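Side-chain contacts in L-threonine dehydrogenase (Flavobacterium frigidimaris, PDB 2YY7), which probably oxidises the 3-hydroxyl group of L-threonine with bound NAD(+) as hydride acceptor, as an epimerase-like member of the short-chain dehydrogenase-reductase superfamily: residues N103-A107 against K108-K112; E129-P132 against Q133-M137; N254-K257 against K258-E262. One frame throughout, in Å; residues are numbered along the deposited sequence.

Contact 1: residues N103-A107 against K108-K112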
loop_
_atom_site.group_PDB
_atom_site.type_symbol
_atom_site.label_atom_id
_atom_site.label_comp_id
_atom_site.label_asym_id
_atom_site.label_seq_id
_atom_site.Cartn_x
_atom_site.Cartn_y
_atom_site.Cartn_z
ATOM N N ASN A 103 11.913 -4.426 -12.288
ATOM C CA ASN A 103 12.587 -3.620 -13.306
ATOM C C ASN A 103 13.387 -4.510 -14.266
ATOM O O ASN A 103 13.560 -4.168 -15.435
ATOM C CB ASN A 103 13.504 -2.577 -12.647
ATOM C CG ASN A 103 12.753 -1.318 -12.220
ATOM O OD1 ASN A 103 13.188 -0.593 -11.320
ATOM N ND2 ASN A 103 11.632 -1.044 -12.878
ATOM N N LEU A 104 13.879 -5.648 -13.782
ATOM C CA LEU A 104 14.620 -6.553 -14.658
ATOM C C LEU A 104 13.638 -7.126 -15.678
ATOM O O LEU A 104 13.971 -7.304 -16.851
ATOM C CB LEU A 104 15.265 -7.705 -13.869
ATOM C CG LEU A 104 16.734 -7.645 -13.403
ATOM C CD1 LEU A 104 17.545 -6.752 -14.327
ATOM C CD2 LEU A 104 16.823 -7.144 -11.984
ATOM N N ALA A 105 12.419 -7.409 -15.224
ATOM C CA ALA A 105 11.389 -7.946 -16.106
ATOM C C ALA A 105 10.942 -6.859 -17.083
ATOM O O ALA A 105 10.713 -7.126 -18.264
ATOM C CB ALA A 105 10.200 -8.447 -15.288
ATOM N N LYS A 106 10.823 -5.632 -16.585
ATOM C CA LYS A 106 10.422 -4.498 -17.418
ATOM C C LYS A 106 11.438 -4.294 -18.548
ATOM O O LYS A 106 11.072 -3.972 -19.683
ATOM C CB LYS A 106 10.330 -3.234 -16.553
ATOM C CG LYS A 106 9.972 -1.945 -17.286
ATOM C CD LYS A 106 9.732 -0.817 -16.284
ATOM C CE LYS A 106 9.501 0.528 -16.966
ATOM N NZ LYS A 106 10.752 1.068 -17.567
ATOM N N ALA A 107 12.715 -4.494 -18.233
ATOM C CA ALA A 107 13.790 -4.327 -19.207
ATOM C C ALA A 107 13.961 -5.546 -20.115
ATOM O O ALA A 107 14.837 -5.562 -20.978
ATOM C CB ALA A 107 15.105 -4.031 -18.482
ATOM N N LYS A 108 13.129 -6.563 -19.910
ATOM C CA LYS A 108 13.178 -7.790 -20.709
ATOM C C LYS A 108 14.437 -8.620 -20.459
ATOM O O LYS A 108 14.850 -9.401 -21.317
ATOM C CB LYS A 108 13.087 -7.467 -22.205
ATOM C CG LYS A 108 11.886 -6.622 -22.609
ATOM C CD LYS A 108 10.586 -7.387 -22.457
ATOM C CE LYS A 108 9.419 -6.606 -23.045
ATOM N NZ LYS A 108 8.140 -7.367 -22.949
ATOM N N LYS A 109 15.050 -8.455 -19.292
ATOM C CA LYS A 109 16.250 -9.216 -18.962
ATOM C C LYS A 109 15.893 -10.585 -18.382
ATOM O O LYS A 109 16.738 -11.476 -18.306
ATOM C CB LYS A 109 17.124 -8.413 -17.998
ATOM C CG LYS A 109 17.887 -7.301 -18.708
ATOM C CD LYS A 109 18.347 -6.225 -17.753
ATOM C CE LYS A 109 19.048 -5.101 -18.509
ATOM N NZ LYS A 109 19.215 -3.885 -17.660
ATOM N N ILE A 110 14.638 -10.736 -17.964
ATOM C CA ILE A 110 14.128 -12.002 -17.440
ATOM C C ILE A 110 12.717 -12.141 -18.006
ATOM O O ILE A 110 12.139 -11.165 -18.485
ATOM C CB ILE A 110 14.081 -12.046 -15.885
ATOM C CG1 ILE A 110 13.105 -11.001 -15.350
ATOM C CG2 ILE A 110 15.482 -11.818 -15.307
ATOM C CD1 ILE A 110 12.904 -11.087 -13.849
ATOM N N LYS A 111 12.160 -13.345 -17.956
ATOM C CA LYS A 111 10.835 -13.579 -18.516
ATOM C C LYS A 111 9.686 -13.699 -17.521
ATOM O O LYS A 111 8.580 -13.230 -17.788
ATOM C CB LYS A 111 10.851 -14.856 -19.372
ATOM C CG LYS A 111 11.828 -14.845 -20.535
ATOM C CD LYS A 111 11.700 -16.122 -21.359
ATOM C CE LYS A 111 12.650 -16.117 -22.546
ATOM N NZ LYS A 111 12.521 -17.349 -23.381
ATOM N N LYS A 112 9.940 -14.335 -16.384
ATOM C CA LYS A 112 8.887 -14.559 -15.405
ATOM C C LYS A 112 9.351 -14.313 -13.972
ATOM O O LYS A 112 10.528 -14.474 -13.644
ATOM C CB LYS A 112 8.386 -16.003 -15.555
ATOM C CG LYS A 112 7.117 -16.359 -14.785
ATOM C CD LYS A 112 6.760 -17.844 -14.968
ATOM C CE LYS A 112 6.476 -18.190 -16.429
ATOM N NZ LYS A 112 6.120 -19.637 -16.617
#
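Leu-104 and Lys-109 meet where helix 87-106 closes in a Schellman motif, just before strand 112-118 of the Rossmann fold. The reversal depends on Lys-108, whose phi is positive at 68°. Two backbone bonds then run back into the last turn, from Lys-109 N to Leu-104 O (2.9 Å) and from Lys-108 N to Ala-105 O (3.0 Å). Carbonyls that the ending helix can no longer serve are thus given donors by the chain that follows.

The side chain of Lys-109 illustrates how an aliphatic shaft can use such a closure. Its CB starts 3.5 Å from Leu-104 O. With chi1 at -77°, CG turns to the side of the backbone N and skirts Ala-107 O; beyond it the chain is extended and is drawn obliquely across the leucine. CD makes the tightest side-chain contact, 3.6 Å from Leu-104 CD1, and also lies 4.0 Å from Ala-107 CB. CE and NZ continue past that same alanine methyl, and NZ ends in a salt bridge with Glu-61 of helix 57-66. The methylenes therefore pack on apolar groups while the charge is delivered to a neighbouring helix.

On the buried side, Leu-104 touches Phe-57 and Ile-60, and Ile-110 touches Val-64 and Ile-72. Ile-110 directs CG1 between its own backbone N and carbonyl carbon (chi1 64°), which brings it back under the helix end. CD1 reaches Leu-104 CB at 4.1 Å, and CG1 settles 3.6 Å from Ala-105 CA and 3.9 Å from Ala-105 CB.

Contact 2: residues E129-P132 against Q133-M137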
loop_
_atom_site.group_PDB
_atom_site.type_symbol
_atom_site.label_atom_id
_atom_site.label_comp_id
_atom_site.label_asym_id
_atom_site.label_seq_id
_atom_site.Cartn_x
_atom_site.Cartn_y
_atom_site.Cartn_z
ATOM N N GLU A 129 -13.459 -14.827 8.753
ATOM C CA GLU A 129 -13.714 -16.186 8.289
ATOM C C GLU A 129 -13.917 -16.240 6.775
ATOM O O GLU A 129 -14.622 -15.413 6.205
ATOM C CB GLU A 129 -14.933 -16.768 9.012
ATOM C CG GLU A 129 -14.919 -18.290 9.077
ATOM C CD GLU A 129 -13.849 -18.831 10.021
ATOM O OE1 GLU A 129 -13.297 -19.911 9.736
ATOM O OE2 GLU A 129 -13.573 -18.188 11.057
ATOM N N ASN A 130 -13.291 -17.219 6.129
ATOM C CA ASN A 130 -13.382 -17.373 4.680
ATOM C C ASN A 130 -13.140 -16.038 3.970
ATOM O O ASN A 130 -13.910 -15.630 3.101
ATOM C CB ASN A 130 -14.753 -17.934 4.286
ATOM C CG ASN A 130 -15.010 -19.310 4.877
ATOM O OD1 ASN A 130 -15.169 -19.459 6.088
ATOM N ND2 ASN A 130 -15.042 -20.322 4.024
ATOM N N THR A 131 -12.063 -15.363 4.355
ATOM C CA THR A 131 -11.708 -14.075 3.763
ATOM C C THR A 131 -11.694 -14.167 2.240
ATOM O O THR A 131 -11.019 -15.028 1.669
ATOM C CB THR A 131 -10.321 -13.623 4.237
ATOM O OG1 THR A 131 -10.288 -13.632 5.670
ATOM C CG2 THR A 131 -10.018 -12.212 3.732
ATOM N N PRO A 132 -12.440 -13.278 1.564
ATOM C CA PRO A 132 -12.528 -13.243 0.098
ATOM C C PRO A 132 -11.233 -12.769 -0.568
ATOM O O PRO A 132 -10.390 -12.144 0.074
ATOM C CB PRO A 132 -13.674 -12.261 -0.164
ATOM C CG PRO A 132 -14.464 -12.265 1.132
ATOM C CD PRO A 132 -13.374 -12.309 2.163
ATOM N N GLN A 133 -11.092 -13.065 -1.859
ATOM C CA GLN A 133 -9.929 -12.646 -2.634
ATOM C C GLN A 133 -9.910 -11.116 -2.697
ATOM O O GLN A 133 -8.855 -10.488 -2.596
ATOM C CB GLN A 133 -10.005 -13.213 -4.055
ATOM C CG GLN A 133 -9.025 -12.567 -5.042
ATOM C CD GLN A 133 -7.585 -12.980 -4.806
ATOM O OE1 GLN A 133 -6.669 -12.162 -4.908
ATOM N NE2 GLN A 133 -7.374 -14.260 -4.511
ATOM N N TYR A 134 -11.088 -10.528 -2.879
ATOM C CA TYR A 134 -11.233 -9.076 -2.942
ATOM C C TYR A 134 -11.976 -8.658 -1.678
ATOM O O TYR A 134 -13.152 -8.982 -1.506
ATOM C CB TYR A 134 -12.037 -8.680 -4.183
ATOM C CG TYR A 134 -11.415 -9.138 -5.486
ATOM C CD1 TYR A 134 -10.342 -8.452 -6.053
ATOM C CD2 TYR A 134 -11.894 -10.271 -6.146
ATOM C CE1 TYR A 134 -9.762 -8.880 -7.250
ATOM C CE2 TYR A 134 -11.324 -10.708 -7.334
ATOM C CZ TYR A 134 -10.263 -10.012 -7.883
ATOM O OH TYR A 134 -9.707 -10.451 -9.060
ATOM N N THR A 135 -11.291 -7.938 -0.797
ATOM C CA THR A 135 -11.900 -7.517 0.460
ATOM C C THR A 135 -11.171 -6.314 1.049
ATOM O O THR A 135 -10.296 -5.732 0.413
ATOM C CB THR A 135 -11.860 -8.687 1.482
ATOM O OG1 THR A 135 -12.476 -8.287 2.709
ATOM C CG2 THR A 135 -10.416 -9.098 1.766
ATOM N N ILE A 136 -11.545 -5.943 2.268
ATOM C CA ILE A 136 -10.920 -4.826 2.965
ATOM C C ILE A 136 -9.509 -5.241 3.384
ATOM O O ILE A 136 -9.309 -6.353 3.869
ATOM C CB ILE A 136 -11.738 -4.446 4.221
ATOM C CG1 ILE A 136 -13.104 -3.903 3.794
ATOM C CG2 ILE A 136 -10.980 -3.432 5.061
ATOM C CD1 ILE A 136 -14.068 -3.677 4.947
ATOM N N MET A 137 -8.534 -4.354 3.189
ATOM C CA MET A 137 -7.152 -4.647 3.561
ATOM C C MET A 137 -6.447 -3.434 4.169
ATOM O O MET A 137 -6.038 -2.516 3.460
ATOM C CB MET A 137 -6.357 -5.146 2.341
ATOM C CG MET A 137 -6.936 -6.401 1.688
ATOM S SD MET A 137 -5.806 -7.223 0.526
ATOM C CE MET A 137 -5.873 -6.107 -0.866
#
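From Pro-132 to Thr-135 the chain makes a type VIII beta turn, with Gln-133 in helical and Tyr-134 in extended conformation, and no hydrogen bond closes it, although the CA atoms of Pro-132 and Thr-135 are 5.8 Å apart. Side chains meet across the mouth of the turn instead: Thr-135 crosses the proline ring at about a right angle, with CB 4.0 Å from Pro-132 CD. Its OG1 is anti to the backbone N (chi1 -179°), which leaves the methyl CG2 in the confined position between N and the carbonyl carbon. From there CG2 touches Pro-132 O at 3.5 Å and Thr-131 CG2 at 3.7 Å.

The two threonines thus meet methyl to methyl. The Thr-131 hydroxyl is used elsewhere: OG1 stands beside its own backbone N (chi1 -54°), where it hydrogen-bonds Pro-127 O; a weak second bond joins it to Ser-282 O. Two corners along the proline ring from CD, Pro-132 CB lies 3.6 Å from Tyr-134 O. Within the turn, Gln-133 CG rests 3.7 Å above one face of the Tyr-134 ring, offset toward its rim, and Gln-133 O accepts a hydrogen bond from Arg-169 NH1.

The second subunit packs close by: its Glu-138 touches Tyr-134, and its Thr-135 touches Ile-136. The turn belongs to the long connection between strand 112-118 and helix 142-161, the first half of a beta-alpha-beta crossover of the Rossmann fold, here carried out to the subunit boundary.

Contact 3: residues N254-K257 against K258-E262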
loop_
_atom_site.group_PDB
_atom_site.type_symbol
_atom_site.label_atom_id
_atom_site.label_comp_id
_atom_site.label_asym_id
_atom_site.label_seq_id
_atom_site.Cartn_x
_atom_site.Cartn_y
_atom_site.Cartn_z
ATOM N N ASN A 254 -3.314 -30.726 20.503
ATOM C CA ASN A 254 -4.094 -31.941 20.721
ATOM C C ASN A 254 -3.751 -33.012 19.691
ATOM O O ASN A 254 -3.753 -34.204 19.999
ATOM C CB ASN A 254 -5.599 -31.646 20.667
ATOM C CG ASN A 254 -6.112 -30.973 21.931
ATOM O OD1 ASN A 254 -5.478 -31.038 22.985
ATOM N ND2 ASN A 254 -7.280 -30.341 21.836
ATOM N N GLU A 255 -3.461 -32.595 18.464
ATOM C CA GLU A 255 -3.110 -33.559 17.430
ATOM C C GLU A 255 -1.754 -34.176 17.780
ATOM O O GLU A 255 -1.538 -35.376 17.596
ATOM C CB GLU A 255 -3.037 -32.880 16.060
ATOM C CG GLU A 255 -2.913 -33.865 14.906
ATOM C CD GLU A 255 -4.134 -34.756 14.768
ATOM O OE1 GLU A 255 -4.012 -35.842 14.168
ATOM O OE2 GLU A 255 -5.217 -34.371 15.256
ATOM N N ILE A 256 -0.843 -33.347 18.284
ATOM C CA ILE A 256 0.487 -33.814 18.673
ATOM C C ILE A 256 0.385 -34.796 19.841
ATOM O O ILE A 256 1.153 -35.760 19.919
ATOM C CB ILE A 256 1.398 -32.624 19.078
ATOM C CG1 ILE A 256 1.707 -31.772 17.845
ATOM C CG2 ILE A 256 2.695 -33.129 19.712
ATOM C CD1 ILE A 256 2.475 -30.502 18.151
ATOM N N LYS A 257 -0.569 -34.553 20.737
ATOM C CA LYS A 257 -0.766 -35.421 21.902
ATOM C C LYS A 257 -1.116 -36.856 21.523
ATOM O O LYS A 257 -0.925 -37.773 22.319
ATOM C CB LYS A 257 -1.852 -34.856 22.818
ATOM C CG LYS A 257 -1.410 -33.636 23.601
ATOM C CD LYS A 257 -2.514 -33.111 24.503
ATOM C CE LYS A 257 -2.020 -31.926 25.321
ATOM N NZ LYS A 257 -3.109 -31.269 26.097
ATOM N N LYS A 258 -1.633 -37.046 20.311
ATOM C CA LYS A 258 -1.980 -38.380 19.836
ATOM C C LYS A 258 -0.699 -39.158 19.552
ATOM O O LYS A 258 -0.692 -40.388 19.573
ATOM C CB LYS A 258 -2.825 -38.300 18.560
ATOM C CG LYS A 258 -4.180 -37.642 18.750
ATOM C CD LYS A 258 -4.963 -37.625 17.448
ATOM C CE LYS A 258 -6.262 -36.851 17.603
ATOM N NZ LYS A 258 -7.051 -36.836 16.340
ATOM N N HIS A 259 0.383 -38.431 19.287
ATOM C CA HIS A 259 1.680 -39.041 19.006
ATOM C C HIS A 259 2.592 -39.000 20.234
ATOM O O HIS A 259 3.443 -39.873 20.413
ATOM C CB HIS A 259 2.373 -38.325 17.844
ATOM C CG HIS A 259 1.638 -38.423 16.543
ATOM N ND1 HIS A 259 0.540 -37.644 16.244
ATOM C CD2 HIS A 259 1.842 -39.215 15.463
ATOM C CE1 HIS A 259 0.101 -37.951 15.037
ATOM N NE2 HIS A 259 0.873 -38.901 14.541
ATOM N N ILE A 260 2.419 -37.971 21.061
ATOM C CA ILE A 260 3.201 -37.801 22.282
ATOM C C ILE A 260 2.188 -37.517 23.395
ATOM O O ILE A 260 1.904 -36.362 23.716
ATOM C CB ILE A 260 4.183 -36.615 22.148
ATOM C CG1 ILE A 260 4.986 -36.752 20.850
ATOM C CG2 ILE A 260 5.131 -36.589 23.333
ATOM C CD1 ILE A 260 5.865 -35.563 20.532
ATOM N N PRO A 261 1.622 -38.581 23.990
ATOM C CA PRO A 261 0.621 -38.503 25.062
ATOM C C PRO A 261 0.981 -37.662 26.284
ATOM O O PRO A 261 0.099 -37.101 26.931
ATOM C CB PRO A 261 0.394 -39.971 25.429
ATOM C CG PRO A 261 0.677 -40.693 24.140
ATOM C CD PRO A 261 1.920 -39.987 23.660
ATOM N N GLU A 262 2.269 -37.578 26.597
ATOM C CA GLU A 262 2.719 -36.824 27.759
ATOM C C GLU A 262 2.969 -35.347 27.461
ATOM O O GLU A 262 3.267 -34.571 28.367
ATOM C CB GLU A 262 3.995 -37.451 28.333
ATOM C CG GLU A 262 5.197 -37.419 27.393
ATOM C CD GLU A 262 5.241 -38.590 26.415
ATOM O OE1 GLU A 262 4.194 -38.936 25.828
ATOM O OE2 GLU A 262 6.337 -39.157 26.223
#
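The imidazole of His-259 is met at its edge, in the ring plane, by Glu-255 O; no residue of 254-262 stacks on either face, and Thr-304 and Ile-308 of helix 300-311 touch the His-259 side chain. Because the partner is a carbonyl oxygen, ND1 is the donor, though the bond is weak, 3.4 Å long with an angle of 156° at the hydrogen. Glu-255 O has a second donor in Lys-258 N (3.2 Å), which stands well above the carbonyl plane.

The other flat group is the Glu-255 carboxylate. Glu-255 carries CG anti to its N (chi1 -170°) and bends at the next bond, so that OE2 meets Lys-258 NZ in a weak salt bridge of 3.3 Å. The extended lysine crosses it at a slant.

Ile-256 O is also gripped twice: Ile-260 N lies in its carbonyl plane at 2.8 Å, and His-259 N sits above that plane at 2.9 Å. The side chains of Ile-256 and Ile-260 lie side by side, pointing the same way, and both touch Ala-195. Pro-261 CA makes a CA-H...O contact with Lys-257 O at 3.2 Å.

The short backbone bonds probably hold the chain leaving the helix more than the long charged pair does. Glu-255 OE1, 5.3 Å from His-259 ND1 and not in contact, could slightly favour a protonated imidazole, an effect Lys-258 would offset.

Overall arrangement
Contacts 1 and 3 are variations on one theme, chain leaving a helix toward a strand, yet they lie on opposite sides of the chain's centre, with nearest atoms about 35 Å apart. Both are partly buried, with exposed lysines; contact 1 buries only apolar side chains, whereas contact 3 buries a glutamate beside its isoleucine. Charge goes to a neighbouring helix in contact 1 but stays within contact 3 as a weak pair. Contact 2, the most buried of the three, has no hydrogen bond across it, only methyl, ring and carbonyl packing, and it alone has the second subunit nearby. It shares strand 112-118 with contact 1: 108-112 leads into that strand, and 129-137 follows it.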